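Long-range contact in phosphodiesterase (Trypanosoma brucei brucei, PDB 5H2Q), which belongs to the cyclic nucleotide phosphodiesterase family, a mostly helical, metal-binding fold of the HD superfamily: residues E14-I19 / A47-Y52. Residues are numbered along the deposited sequence; the frame is centred on the assembly and turned at random.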
ATOM      1  N   GLU A  14     -19.526 -15.523  -4.420  1.00 22.06           N
ATOM      2  CA  GLU A  14     -20.031 -15.582  -5.805  1.00 22.85           C
ATOM      3  C   GLU A  14     -20.039 -14.217  -6.494  1.00 25.11           C
ATOM      4  O   GLU A  14     -19.744 -14.148  -7.692  1.00 25.91           O
ATOM      5  CB  GLU A  14     -21.434 -16.222  -5.890  1.00 25.03           C
ATOM      6  CG  GLU A  14     -21.560 -17.620  -5.291  1.00 39.72           C
ATOM      7  CD  GLU A  14     -20.979 -18.801  -6.044  1.00 74.40           C
ATOM      8  OE1 GLU A  14     -21.711 -19.803  -6.212  1.00 81.22           O
ATOM      9  OE2 GLU A  14     -19.780 -18.759  -6.404  1.00 73.32           O
ATOM     10  N   ALA A  15     -20.357 -13.137  -5.745  1.00 20.44           N
ATOM     11  CA  ALA A  15     -20.398 -11.774  -6.267  1.00 20.32           C
ATOM     12  C   ALA A  15     -19.002 -11.315  -6.739  1.00 21.03           C
ATOM     13  O   ALA A  15     -18.903 -10.442  -7.596  1.00 20.87           O
ATOM     14  CB  ALA A  15     -20.955 -10.819  -5.214  1.00 21.55           C
ATOM     15  N   VAL A  16     -17.927 -11.930  -6.209  1.00 18.34           N
ATOM     16  CA  VAL A  16     -16.558 -11.560  -6.610  1.00 16.25           C
ATOM     17  C   VAL A  16     -16.015 -12.500  -7.673  1.00 19.29           C
ATOM     18  O   VAL A  16     -15.447 -12.031  -8.652  1.00 17.46           O
ATOM     19  CB  VAL A  16     -15.600 -11.474  -5.399  1.00 18.37           C
ATOM     20  CG1 VAL A  16     -14.155 -11.268  -5.849  1.00 17.08           C
ATOM     21  CG2 VAL A  16     -16.030 -10.366  -4.438  1.00 18.48           C
ATOM     22  N   LEU A  17     -16.185 -13.828  -7.461  1.00 18.55           N
ATOM     23  CA  LEU A  17     -15.689 -14.925  -8.301  1.00 20.99           C
ATOM     24  C   LEU A  17     -16.087 -14.750  -9.754  1.00 26.12           C
ATOM     25  O   LEU A  17     -15.294 -15.013 -10.642  1.00 26.39           O
ATOM     26  CB  LEU A  17     -16.244 -16.290  -7.806  1.00 22.30           C
ATOM     27  CG  LEU A  17     -15.379 -17.137  -6.877  1.00 29.47           C
ATOM     28  CD1 LEU A  17     -16.229 -18.134  -6.114  1.00 29.83           C
ATOM     29  CD2 LEU A  17     -14.284 -17.898  -7.644  1.00 34.76           C
ATOM     30  N   ARG A  18     -17.321 -14.297  -9.965  1.00 24.13           N
ATOM     31  CA  ARG A  18     -17.944 -14.117 -11.267  1.00 25.24           C
ATOM     32  C   ARG A  18     -17.417 -12.920 -12.069  1.00 26.19           C
ATOM     33  O   ARG A  18     -17.808 -12.798 -13.229  1.00 26.52           O
ATOM     34  CB  ARG A  18     -19.477 -14.050 -11.083  1.00 26.36           C
ATOM     35  CG  ARG A  18     -20.215 -15.342 -11.495  1.00 43.79           C
ATOM     36  CD  ARG A  18     -19.816 -16.590 -10.722  1.00 62.12           C
ATOM     37  NE  ARG A  18     -20.723 -17.713 -10.979  1.00 75.92           N
ATOM     38  CZ  ARG A  18     -21.821 -17.973 -10.272  1.00 92.66           C
ATOM     39  NH1 ARG A  18     -22.170 -17.187  -9.258  1.00 79.55           N
ATOM     40  NH2 ARG A  18     -22.580 -19.017 -10.576  1.00 80.27           N
ATOM     41  N   ILE A  19     -16.487 -12.090 -11.516  1.00 17.18           N
ATOM     42  CA  ILE A  19     -16.001 -10.920 -12.269  1.00 15.44           C
ATOM     43  C   ILE A  19     -14.682 -11.188 -13.020  1.00 22.05           C
ATOM     44  O   ILE A  19     -13.682 -11.580 -12.419  1.00 22.89           O
ATOM     45  CB  ILE A  19     -15.912  -9.672 -11.343  1.00 16.76           C
ATOM     46  CG1 ILE A  19     -17.272  -9.360 -10.661  1.00 16.58           C
ATOM     47  CG2 ILE A  19     -15.326  -8.435 -12.076  1.00 16.40           C
ATOM     48  CD1 ILE A  19     -17.168  -8.369  -9.525  1.00 18.34           C
ATOM     49  N   ALA A  47     -13.115  -4.281  -7.032  1.00 13.72           N
ATOM     50  CA  ALA A  47     -11.839  -4.071  -6.326  1.00 13.05           C
ATOM     51  C   ALA A  47     -11.295  -5.417  -5.830  1.00 14.63           C
ATOM     52  O   ALA A  47     -10.143  -5.731  -6.121  1.00 13.01           O
ATOM     53  CB  ALA A  47     -12.000  -3.088  -5.173  1.00 14.97           C
ATOM     54  N   ALA A  48     -12.143  -6.234  -5.157  1.00 12.81           N
ATOM     55  CA  ALA A  48     -11.738  -7.565  -4.682  1.00 12.77           C
ATOM     56  C   ALA A  48     -11.394  -8.484  -5.871  1.00 15.93           C
ATOM     57  O   ALA A  48     -10.390  -9.196  -5.817  1.00 14.26           O
ATOM     58  CB  ALA A  48     -12.833  -8.181  -3.812  1.00 14.39           C
ATOM     59  N   ALA A  49     -12.206  -8.460  -6.952  1.00 13.31           N
ATOM     60  CA  ALA A  49     -11.898  -9.289  -8.135  1.00 12.11           C
ATOM     61  C   ALA A  49     -10.569  -8.865  -8.810  1.00 14.44           C
ATOM     62  O   ALA A  49      -9.870  -9.723  -9.354  1.00 12.81           O
ATOM     63  CB  ALA A  49     -13.040  -9.233  -9.141  1.00 12.80           C
ATOM     64  N   ILE A  50     -10.207  -7.558  -8.763  1.00 11.90           N
ATOM     65  CA  ILE A  50      -8.938  -7.120  -9.359  1.00 11.76           C
ATOM     66  C   ILE A  50      -7.799  -7.790  -8.633  1.00 14.70           C
ATOM     67  O   ILE A  50      -6.956  -8.378  -9.276  1.00 13.10           O
ATOM     68  CB  ILE A  50      -8.783  -5.571  -9.388  1.00 13.06           C
ATOM     69  CG1 ILE A  50      -9.689  -4.978 -10.461  1.00 12.83           C
ATOM     70  CG2 ILE A  50      -7.301  -5.143  -9.678  1.00 11.98           C
ATOM     71  CD1 ILE A  50     -10.033  -3.531 -10.214  1.00 13.58           C
ATOM     72  N   ALA A  51      -7.798  -7.737  -7.282  1.00 12.22           N
ATOM     73  CA  ALA A  51      -6.735  -8.366  -6.516  1.00 12.55           C
ATOM     74  C   ALA A  51      -6.742  -9.897  -6.724  1.00 15.46           C
ATOM     75  O   ALA A  51      -5.703 -10.501  -6.937  1.00 12.87           O
ATOM     76  CB  ALA A  51      -6.908  -8.029  -5.048  1.00 13.30           C
ATOM     77  N   TYR A  52      -7.937 -10.497  -6.749  1.00 12.58           N
ATOM     78  CA  TYR A  52      -8.087 -11.949  -6.916  1.00 12.06           C
ATOM     79  C   TYR A  52      -7.549 -12.417  -8.269  1.00 14.93           C
ATOM     80  O   TYR A  52      -6.704 -13.302  -8.301  1.00 13.18           O
ATOM     81  CB  TYR A  52      -9.571 -12.319  -6.747  1.00 12.73           C
ATOM     82  CG  TYR A  52      -9.889 -13.795  -6.854  1.00 13.11           C
ATOM     83  CD1 TYR A  52      -9.415 -14.699  -5.906  1.00 14.06           C
ATOM     84  CD2 TYR A  52     -10.777 -14.266  -7.818  1.00 15.46           C
ATOM     85  CE1 TYR A  52      -9.725 -16.054  -5.980  1.00 15.74           C
ATOM     86  CE2 TYR A  52     -11.091 -15.622  -7.907  1.00 16.46           C
ATOM     87  CZ  TYR A  52     -10.578 -16.508  -6.973  1.00 20.11           C
ATOM     88  OH  TYR A  52     -10.878 -17.843  -7.060  1.00 22.65           O
TER
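Val16 reaches from the last turn of helix 10-17 onto the small side chains of helix 43-58, and both its methyls touch Ala48 CB, CG2 at 3.9 Å. CG1 lies anti to the backbone N (chi1 173°), which sets it between the methyls of Ala48 and Ala49 and against the backbone, with Val16 CG1 3.6 Å from Ala49 N. With alanine at both positions the helices come close, Val16 CA and Ala49 CA being 5.4 Å apart. Ala49 CB faces two neighbours on one flank: Ile19 CB, the branch point, lies 3.6 Å from Ala49 CB, with Ile19 CG2 alongside, and the carbonyl O of Val16 is 3.7 Å from Ala49 CB. That carbonyl is already engaged by Ile19 N (3.0 Å), in the turn that closes the helix and brings Ile19 back to the interface.

One turn along helix 43-58, Tyr52 has CG anti to its backbone N (chi1 -178°), which swings the ring out across the interface to Leu17. Leu17 CB points away from helix 43-58, but CD2 returns to the phenol end of the ring at a slant, 3.5 Å from Tyr52 OH. Leu72 and Leu76 of helix 68-80 pack on Val16; Ala48 also meets Phe90 of helix 90-105, which carries the zinc ligand His92.

The contact thus joins the N-terminal helix to the helical body. Arg53 NH1, just beyond, bonds to the carbonyl O of Leu17; between the segments themselves, aliphatic carbons on alanine methyls and backbone, and a leucine methyl on a phenol, leave the fit to shape and buried apolar surface.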